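Local coordinates for protein colicin-B (Escherichia coli, PDB 1RH1) that kills Escherichia coli and closely related bacteria by forming a channel that depolarises the cytoplasmic membrane and dissipates cellular energy, at residues I73-K76 / E77-E80; I288-S291 / N292-S295; A424-I427 / R428-S431; T437-W440 / G441-M444. All blocks are in the same frame, centred on the assembly; numbering follows the deposited sequence.

Contact 1 (I73-K76 / E77-E80); sequences ILDK and ELEE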
loop_
_atom_site.group_PDB
_atom_site.type_symbol
_atom_site.label_atom_id
_atom_site.label_comp_id
_atom_site.label_asym_id
_atom_site.label_seq_id
_atom_site.Cartn_x
_atom_site.Cartn_y
_atom_site.Cartn_z
ATOM N N ILE A 73 -7.702 11.349 30.904
ATOM C CA ILE A 73 -6.471 11.246 31.687
ATOM C C ILE A 73 -6.365 9.935 32.443
ATOM O O ILE A 73 -7.304 9.599 33.149
ATOM C CB ILE A 73 -6.431 12.453 32.670
ATOM C CG1 ILE A 73 -6.537 13.776 31.961
ATOM C CG2 ILE A 73 -5.102 12.457 33.379
ATOM C CD1 ILE A 73 -6.690 14.931 32.957
ATOM N N LEU A 74 -5.276 9.166 32.362
ATOM C CA LEU A 74 -5.146 7.908 33.109
ATOM C C LEU A 74 -4.787 8.216 34.549
ATOM O O LEU A 74 -3.939 9.082 34.783
ATOM C CB LEU A 74 -4.063 7.036 32.488
ATOM C CG LEU A 74 -3.846 5.632 33.000
ATOM C CD1 LEU A 74 -5.105 4.812 32.872
ATOM C CD2 LEU A 74 -2.778 4.965 32.165
ATOM N N ASP A 75 -5.407 7.529 35.524
ATOM C CA ASP A 75 -5.230 7.810 36.965
ATOM C C ASP A 75 -5.430 9.308 37.258
ATOM O O ASP A 75 -4.652 9.951 37.974
ATOM C CB ASP A 75 -3.820 7.393 37.466
ATOM C CG ASP A 75 -3.419 5.928 37.305
ATOM O OD1 ASP A 75 -2.246 5.668 37.022
ATOM O OD2 ASP A 75 -4.257 5.047 37.477
ATOM N N LYS A 76 -6.523 9.863 36.705
ATOM C CA LYS A 76 -6.820 11.282 36.838
ATOM C C LYS A 76 -6.613 11.823 38.226
ATOM O O LYS A 76 -6.011 12.877 38.377
ATOM C CB LYS A 76 -8.268 11.625 36.462
ATOM C CG LYS A 76 -8.370 13.141 36.210
ATOM C CD LYS A 76 -9.751 13.692 35.855
ATOM C CE LYS A 76 -9.670 15.213 35.617
ATOM N NZ LYS A 76 -10.977 15.850 35.498
ATOM N N GLU A 77 -7.070 11.014 39.193
ATOM C CA GLU A 77 -7.070 11.325 40.618
ATOM C C GLU A 77 -6.475 10.271 41.553
ATOM O O GLU A 77 -6.927 10.108 42.684
ATOM C CB GLU A 77 -8.521 11.637 41.002
ATOM C CG GLU A 77 -8.836 13.065 40.604
ATOM C CD GLU A 77 -10.270 13.547 40.775
ATOM O OE1 GLU A 77 -10.955 13.130 41.712
ATOM O OE2 GLU A 77 -10.699 14.373 39.964
ATOM N N LEU A 78 -5.411 9.572 41.152
ATOM C CA LEU A 78 -4.844 8.524 41.983
ATOM C C LEU A 78 -4.295 9.022 43.325
ATOM O O LEU A 78 -4.597 8.461 44.392
ATOM C CB LEU A 78 -3.733 7.798 41.203
ATOM C CG LEU A 78 -3.077 6.603 41.911
ATOM C CD1 LEU A 78 -4.140 5.602 42.331
ATOM C CD2 LEU A 78 -2.075 5.950 41.010
ATOM N N GLU A 79 -3.500 10.096 43.226
ATOM C CA GLU A 79 -2.862 10.775 44.340
ATOM C C GLU A 79 -3.839 11.519 45.233
ATOM O O GLU A 79 -3.645 11.711 46.437
ATOM C CB GLU A 79 -1.812 11.748 43.793
ATOM C CG GLU A 79 -2.133 12.708 42.644
ATOM C CD GLU A 79 -2.366 12.130 41.237
ATOM O OE1 GLU A 79 -1.674 11.191 40.815
ATOM O OE2 GLU A 79 -3.245 12.630 40.536
ATOM N N GLU A 80 -4.932 11.925 44.591
ATOM C CA GLU A 80 -6.006 12.623 45.253
ATOM C C GLU A 80 -6.804 11.523 46.026
ATOM O O GLU A 80 -7.743 11.804 46.758
ATOM C CB GLU A 80 -6.700 13.448 44.054
ATOM C CG GLU A 80 -6.125 14.893 43.583
ATOM C CD GLU A 80 -5.292 15.256 42.284
ATOM O OE1 GLU A 80 -4.285 14.690 41.956
ATOM O OE2 GLU A 80 -5.559 16.206 41.569
#

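Contact 2 (I288-S291 / N292-S295); sequences ILDS and NSLS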
loop_
_atom_site.group_PDB
_atom_site.type_symbol
_atom_site.label_atom_id
_atom_site.label_comp_id
_atom_site.label_asym_id
_atom_site.label_seq_id
_atom_site.Cartn_x
_atom_site.Cartn_y
_atom_site.Cartn_z
ATOM N N ILE A 288 -1.809 12.740 21.766
ATOM C CA ILE A 288 -1.416 14.111 21.419
ATOM C C ILE A 288 0.123 14.113 21.429
ATOM O O ILE A 288 0.716 13.920 22.492
ATOM C CB ILE A 288 -1.923 15.191 22.464
ATOM C CG1 ILE A 288 -2.882 14.593 23.481
ATOM C CG2 ILE A 288 -2.653 16.309 21.764
ATOM C CD1 ILE A 288 -2.175 13.743 24.599
ATOM N N LEU A 289 0.797 14.246 20.262
ATOM C CA LEU A 289 2.258 14.269 20.108
ATOM C C LEU A 289 2.845 15.650 20.411
ATOM O O LEU A 289 2.258 16.688 20.097
ATOM C CB LEU A 289 2.603 13.835 18.664
ATOM C CG LEU A 289 3.116 12.432 18.260
ATOM C CD1 LEU A 289 2.175 11.299 18.603
ATOM C CD2 LEU A 289 3.186 12.397 16.764
ATOM N N ASP A 290 4.022 15.674 21.047
ATOM C CA ASP A 290 4.718 16.913 21.419
ATOM C C ASP A 290 5.610 17.469 20.324
ATOM O O ASP A 290 5.951 16.745 19.396
ATOM C CB ASP A 290 5.571 16.705 22.695
ATOM C CG ASP A 290 6.566 15.548 22.733
ATOM O OD1 ASP A 290 6.221 14.429 22.329
ATOM O OD2 ASP A 290 7.687 15.767 23.206
ATOM N N SER A 291 6.024 18.734 20.410
ATOM C CA SER A 291 6.812 19.403 19.381
ATOM C C SER A 291 7.972 18.786 18.627
ATOM O O SER A 291 8.192 19.114 17.461
ATOM C CB SER A 291 7.312 20.687 19.946
ATOM O OG SER A 291 6.474 21.676 19.370
ATOM N N ASN A 292 8.749 17.930 19.279
ATOM C CA ASN A 292 9.837 17.285 18.575
ATOM C C ASN A 292 9.453 15.913 18.081
ATOM O O ASN A 292 10.084 15.358 17.183
ATOM C CB ASN A 292 11.090 17.231 19.484
ATOM C CG ASN A 292 11.832 18.593 19.485
ATOM O OD1 ASN A 292 12.287 19.104 20.522
ATOM N ND2 ASN A 292 11.964 19.238 18.308
ATOM N N SER A 293 8.359 15.385 18.616
ATOM C CA SER A 293 7.821 14.127 18.148
ATOM C C SER A 293 7.066 14.344 16.832
ATOM O O SER A 293 7.086 13.501 15.944
ATOM C CB SER A 293 6.951 13.611 19.251
ATOM O OG SER A 293 6.738 12.241 19.014
ATOM N N LEU A 294 6.445 15.514 16.657
ATOM C CA LEU A 294 5.789 15.955 15.426
ATOM C C LEU A 294 6.746 15.980 14.243
ATOM O O LEU A 294 6.476 15.325 13.240
ATOM C CB LEU A 294 5.212 17.339 15.643
ATOM C CG LEU A 294 4.135 17.361 16.684
ATOM C CD1 LEU A 294 3.831 18.735 17.132
ATOM C CD2 LEU A 294 2.924 16.747 16.098
ATOM N N SER A 295 7.874 16.696 14.355
ATOM C CA SER A 295 8.952 16.686 13.369
ATOM C C SER A 295 9.459 15.271 13.071
ATOM O O SER A 295 9.726 14.932 11.913
ATOM C CB SER A 295 10.105 17.504 13.880
ATOM O OG SER A 295 9.642 18.793 14.241
#

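Contact 3 (A424-I427 / R428-S431); sequences ANNI and REKS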
loop_
_atom_site.group_PDB
_atom_site.type_symbol
_atom_site.label_atom_id
_atom_site.label_comp_id
_atom_site.label_asym_id
_atom_site.label_seq_id
_atom_site.Cartn_x
_atom_site.Cartn_y
_atom_site.Cartn_z
ATOM N N ALA A 424 19.879 1.113 -27.356
ATOM C CA ALA A 424 19.272 0.684 -28.602
ATOM C C ALA A 424 20.276 0.736 -29.748
ATOM O O ALA A 424 20.255 -0.145 -30.600
ATOM C CB ALA A 424 18.107 1.575 -28.948
ATOM N N ASN A 425 21.196 1.707 -29.794
ATOM C CA ASN A 425 22.246 1.735 -30.808
ATOM C C ASN A 425 23.268 0.626 -30.588
ATOM O O ASN A 425 23.856 0.089 -31.544
ATOM C CB ASN A 425 22.947 3.076 -30.769
ATOM C CG ASN A 425 24.120 3.241 -31.723
ATOM O OD1 ASN A 425 25.241 3.462 -31.279
ATOM N ND2 ASN A 425 23.925 3.141 -33.034
ATOM N N ASN A 426 23.500 0.252 -29.323
ATOM C CA ASN A 426 24.430 -0.831 -29.121
ATOM C C ASN A 426 23.826 -2.126 -29.581
ATOM O O ASN A 426 24.526 -2.850 -30.272
ATOM C CB ASN A 426 24.818 -0.940 -27.677
ATOM C CG ASN A 426 25.680 0.229 -27.258
ATOM O OD1 ASN A 426 25.418 0.818 -26.222
ATOM N ND2 ASN A 426 26.702 0.601 -28.030
ATOM N N ILE A 427 22.541 -2.401 -29.319
ATOM C CA ILE A 427 21.903 -3.624 -29.800
ATOM C C ILE A 427 22.025 -3.721 -31.309
ATOM O O ILE A 427 22.311 -4.780 -31.848
ATOM C CB ILE A 427 20.416 -3.649 -29.400
ATOM C CG1 ILE A 427 20.227 -3.534 -27.884
ATOM C CG2 ILE A 427 19.837 -4.972 -29.861
ATOM C CD1 ILE A 427 20.891 -4.670 -27.089
ATOM N N ARG A 428 21.906 -2.564 -31.957
ATOM C CA ARG A 428 22.019 -2.455 -33.398
ATOM C C ARG A 428 23.408 -2.838 -33.874
ATOM O O ARG A 428 23.531 -3.844 -34.564
ATOM C CB ARG A 428 21.673 -1.035 -33.816
ATOM C CG ARG A 428 21.732 -0.799 -35.303
ATOM C CD ARG A 428 22.949 0.018 -35.743
ATOM N NE ARG A 428 22.864 1.372 -35.234
ATOM C CZ ARG A 428 22.027 2.281 -35.736
ATOM N NH1 ARG A 428 21.237 1.964 -36.764
ATOM N NH2 ARG A 428 21.917 3.482 -35.146
ATOM N N GLU A 429 24.459 -2.104 -33.484
ATOM C CA GLU A 429 25.826 -2.417 -33.892
ATOM C C GLU A 429 26.244 -3.841 -33.548
ATOM O O GLU A 429 26.987 -4.488 -34.292
ATOM C CB GLU A 429 26.793 -1.494 -33.224
ATOM C CG GLU A 429 26.665 -0.042 -33.583
ATOM C CD GLU A 429 27.426 0.896 -32.645
ATOM O OE1 GLU A 429 28.069 0.443 -31.687
ATOM O OE2 GLU A 429 27.362 2.107 -32.862
ATOM N N LYS A 430 25.721 -4.323 -32.412
ATOM C CA LYS A 430 26.013 -5.651 -31.936
ATOM C C LYS A 430 25.122 -6.727 -32.553
ATOM O O LYS A 430 25.457 -7.908 -32.487
ATOM C CB LYS A 430 25.915 -5.626 -30.415
ATOM C CG LYS A 430 27.123 -4.846 -29.931
ATOM C CD LYS A 430 27.127 -4.481 -28.471
ATOM C CE LYS A 430 28.441 -3.747 -28.249
ATOM N NZ LYS A 430 28.694 -3.568 -26.830
ATOM N N SER A 431 23.973 -6.401 -33.152
ATOM C CA SER A 431 23.244 -7.402 -33.907
ATOM C C SER A 431 23.939 -7.490 -35.252
ATOM O O SER A 431 24.045 -8.577 -35.810
ATOM C CB SER A 431 21.793 -7.000 -34.115
ATOM O OG SER A 431 21.027 -7.097 -32.918
#

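Contact 4 (T437-W440 / G441-M444); sequences TGNW and GPLM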
loop_
_atom_site.group_PDB
_atom_site.type_symbol
_atom_site.label_atom_id
_atom_site.label_comp_id
_atom_site.label_asym_id
_atom_site.label_seq_id
_atom_site.Cartn_x
_atom_site.Cartn_y
_atom_site.Cartn_z
ATOM N N THR A 437 29.808 -11.553 -38.089
ATOM C CA THR A 437 30.830 -12.469 -37.574
ATOM C C THR A 437 30.317 -13.749 -36.908
ATOM O O THR A 437 31.075 -14.696 -36.723
ATOM C CB THR A 437 31.763 -11.714 -36.576
ATOM O OG1 THR A 437 30.959 -11.367 -35.468
ATOM C CG2 THR A 437 32.378 -10.430 -37.130
ATOM N N GLY A 438 29.047 -13.890 -36.552
ATOM C CA GLY A 438 28.575 -15.104 -35.903
ATOM C C GLY A 438 28.954 -15.110 -34.430
ATOM O O GLY A 438 28.967 -16.174 -33.794
ATOM N N ASN A 439 29.276 -13.906 -33.914
ATOM C CA ASN A 439 29.626 -13.693 -32.529
ATOM C C ASN A 439 28.544 -12.886 -31.842
ATOM O O ASN A 439 28.514 -11.651 -31.881
ATOM C CB ASN A 439 30.954 -12.966 -32.469
ATOM C CG ASN A 439 31.565 -12.775 -31.086
ATOM O OD1 ASN A 439 30.879 -12.681 -30.079
ATOM N ND2 ASN A 439 32.884 -12.689 -30.979
ATOM N N TRP A 440 27.653 -13.608 -31.161
ATOM C CA TRP A 440 26.583 -12.947 -30.428
ATOM C C TRP A 440 26.962 -12.560 -29.007
ATOM O O TRP A 440 26.142 -12.078 -28.227
ATOM C CB TRP A 440 25.358 -13.854 -30.422
ATOM C CG TRP A 440 24.877 -14.056 -31.846
ATOM C CD1 TRP A 440 25.187 -15.197 -32.521
ATOM C CD2 TRP A 440 24.177 -13.168 -32.609
ATOM N NE1 TRP A 440 24.696 -15.052 -33.722
ATOM C CE2 TRP A 440 24.088 -13.863 -33.812
ATOM C CE3 TRP A 440 23.601 -11.910 -32.489
ATOM C CZ2 TRP A 440 23.429 -13.327 -34.915
ATOM C CZ3 TRP A 440 22.935 -11.366 -33.584
ATOM C CH2 TRP A 440 22.851 -12.070 -34.788
ATOM N N GLY A 441 28.236 -12.755 -28.673
ATOM C CA GLY A 441 28.792 -12.398 -27.383
ATOM C C GLY A 441 28.617 -10.919 -27.072
ATOM O O GLY A 441 27.993 -10.620 -26.068
ATOM N N PRO A 442 29.068 -9.939 -27.853
ATOM C CA PRO A 442 28.775 -8.525 -27.652
ATOM C C PRO A 442 27.319 -8.150 -27.468
ATOM O O PRO A 442 27.012 -7.231 -26.711
ATOM C CB PRO A 442 29.404 -7.863 -28.841
ATOM C CG PRO A 442 29.615 -8.996 -29.820
ATOM C CD PRO A 442 30.057 -10.089 -28.895
ATOM N N LEU A 443 26.420 -8.884 -28.126
ATOM C CA LEU A 443 25.000 -8.632 -27.982
ATOM C C LEU A 443 24.509 -9.119 -26.647
ATOM O O LEU A 443 23.832 -8.349 -25.969
ATOM C CB LEU A 443 24.145 -9.354 -29.014
ATOM C CG LEU A 443 22.905 -8.722 -29.644
ATOM C CD1 LEU A 443 21.925 -9.833 -29.872
ATOM C CD2 LEU A 443 22.251 -7.679 -28.770
ATOM N N MET A 444 24.807 -10.367 -26.274
ATOM C CA MET A 444 24.261 -10.923 -25.047
ATOM C C MET A 444 24.887 -10.315 -23.813
ATOM O O MET A 444 24.255 -10.127 -22.784
ATOM C CB MET A 444 24.449 -12.432 -25.067
ATOM C CG MET A 444 23.782 -13.053 -26.322
ATOM S SD MET A 444 22.068 -12.568 -26.638
ATOM C CE MET A 444 21.300 -14.032 -26.067
#

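Contact 1 (I73-K76 / E77-E80)
Asp75 and Leu78 meet across a tight surface turn, a local contact in the loop that leaves strand 70-73 and later leads into strand 87-90. The turn is closed by the backbone: Leu78 N donates to Asp75 O over 3.3 Å in a fairly straight bond (N-H...O 162°), although the donor stands well above the carbonyl plane. Lys76 and Glu77 are its two corner residues. At the ends of the turn, the side chains of Asp75 and Leu78 run side by side and point the same way. Asp75 CB and Leu78 CB lie 3.8 Å apart, and Leu78 CD2 packs 3.9 Å from Asp75 CG, so a methyl rests against the carboxylate of a residue whose OD2 is engaged elsewhere, by Gly85 N. Glu77 lays its CB and CG along the peptide just before it, with CG 3.5 Å from Lys76 C, and then extends so that OE1 reaches Tyr52 OH. Glu79 folds back instead. With CG wedged between backbone N and carbonyl carbon (chi1 48°) and a bend at chi2, OE2 returns to 3.5 Å from Lys76 O. Lys137 serves both halves, making a salt bridge to Glu79 OE2 and a weak hydrogen bond to Asp75 O, which would probably offset the gathering of oxygens. The amine of Lys76 lies near Glu77 without touching it, NZ to OE2 being 4.7 Å. A weak bond from Glu80 N to Glu77 O marks a second turn that overlaps the first at Glu77 and Leu78, so the loop leaves strand 70-73 through two overlapping beta turns.

Contact 2 (I288-S291 / N292-S295)
Leu289 and Asp290 fold against the first turn of the long helix 291-340, which Ser291 opens, in contacts between residues three to five apart. At the centre is Asp290 O, which takes Leu294 N at 3.0 Å (N-H...O 155°) nearly along the C=O axis, and Ser293 N more weakly at 2.9 Å. Leu294 also screens this carbonyl with its side chain: CG sits 3.3 Å from Asp290 O, CD1 touches Ser291 CA at 3.8 Å, and CD2 meets Leu289 CB at 3.9 Å, the apolar contact of the turn. The Ser293 side chain touches two residues. Its OG, anti to the backbone N (chi1 -163°), lies 3.7 Å from Leu289 CG, while its CB is approached to 3.3 Å by Asp290 OD1. The carboxylate gets there because the Asp290 side chain, which sets out from the helix, turns back at chi1 and lies along the opening turn. On the exposed side, Ser295 OG comes 3.5 Å from Ser291 O, one turn behind it. Further out, a backbone hydrogen bond between Leu289 and Ala131 anchors the approach to the helix. Thr25 touches Asp290 and Ser293, and Pro130 touches Leu294. Thus the helix start, reached from strand 281-286, packs on Gln180 of strand 179-186, which meets both leucines, and on Trp22 of the TonB-box strand 20-22, which meets Leu289 and Ser293.

Contact 3 (A424-I427 / R428-S431)
Ala424 to Ser431 form two turns of alpha-helix within helix 420-435 of the pore-forming domain, held by the i to i+4 bonds Arg428 N to Ala424 O, Glu429 N to Asn425 O (3.0 Å) and Lys430 N to Asn426 O (2.9 Å). Asn425 lies between Arg428 and Glu429, one side chain three and the other four residues ahead. The Asn425 amide stands steeply to both of these flat groups, its plane 76° from the guanidinium and 80° from the carboxylate, and it comes to the guanidinium at the edge rather than over a face. Arg428 begins with CG anti to its backbone N but bends at chi2 and chi3, bringing the guanidinium back beside Asn425, and both residues touch Ala401 of helix 401-406. There NH1 is fixed by the carbonyls of Trp396 and Phe399, so the arginine ties helix 420-435 to the C-terminal end of helix 386-398 and the residue just past it. Lys430 runs extended past Asn426 O, its CB at 3.1 Å and CG at 3.3 Å from that oxygen, and its ammonium makes a long, weak ion pair with Glu446. The buried flank is largely apolar: Ile427 packs on Leu443 and Trp450 of helix 441-452 and on Phe464 and Leu468 of helix 457-472, while Ser431 also touches Leu468. The serine hydroxyl is satisfied within its own helix. With chi1 -72°, Ser431 OG swings back beside its own N and donates to Ile427 O at 2.9 Å from above the carbonyl plane, alongside the weak bond of Ser431 N to the same oxygen.

Contact 4 (T437-W440 / G441-M444)
Trp440 is the N-cap of helix 441-452, and its carbonyl starts the helical pattern by accepting Met444 N at 2.9 Å (N-H...O 164°), with a weaker bond from Leu443 N; ahead of it, Gly438 takes positive phi as the chain leaves the preceding helix. One residue before the cap, Asn439 makes an Asx turn: OD1 accepts Gly441 N at 3.0 Å, in the carbonyl plane though bent at the hydrogen (133°). Having CG anti to the backbone N (chi1 -174°) points the amide forward for this bond. The same oxygen lies 3.0 Å from Pro442 CD, the two side chains crossing at about a right angle. On the inner side Trp440 and Leu443 run side by side, and Leu443 CD1 abuts the benzo edge of the indole, 3.7 Å from CE3. Tyr435 meets the indole edge-to-face, and Ile373 and Met377 touch it too, so the cap residue doubles as a core residue between helices 366-376, 420-435 and 441-452. Met444 turns toward Met370, Ile373 and Phe496, and on its way lays CG against the carbonyl of the N-cap residue, 3.2 Å from Trp440 O.

In the fold
The four contacts follow one another along the chain and fall into two groups along an elongated molecule. Contacts 1 and 2 belong to the strand-rich N-terminal part, centres 24 Å apart; strand 139-146 pairs with both strand 70-73, which leads into contact 1, and strand 281-286, which leads into contact 2. Contact 2 opens the long helix 291-340 that continues into the pore-forming part, whose contacts 3 and 4 lie about 56 and 61 Å from it, centre to centre. Those two pack together, centres 10 Å apart, on successive helices 420-435 and 441-452: Lys430 CD meets Pro442 O at 3.3 Å. The TonB-box strand 20-22, packed at contact 2, thus lies far from contacts 3 and 4.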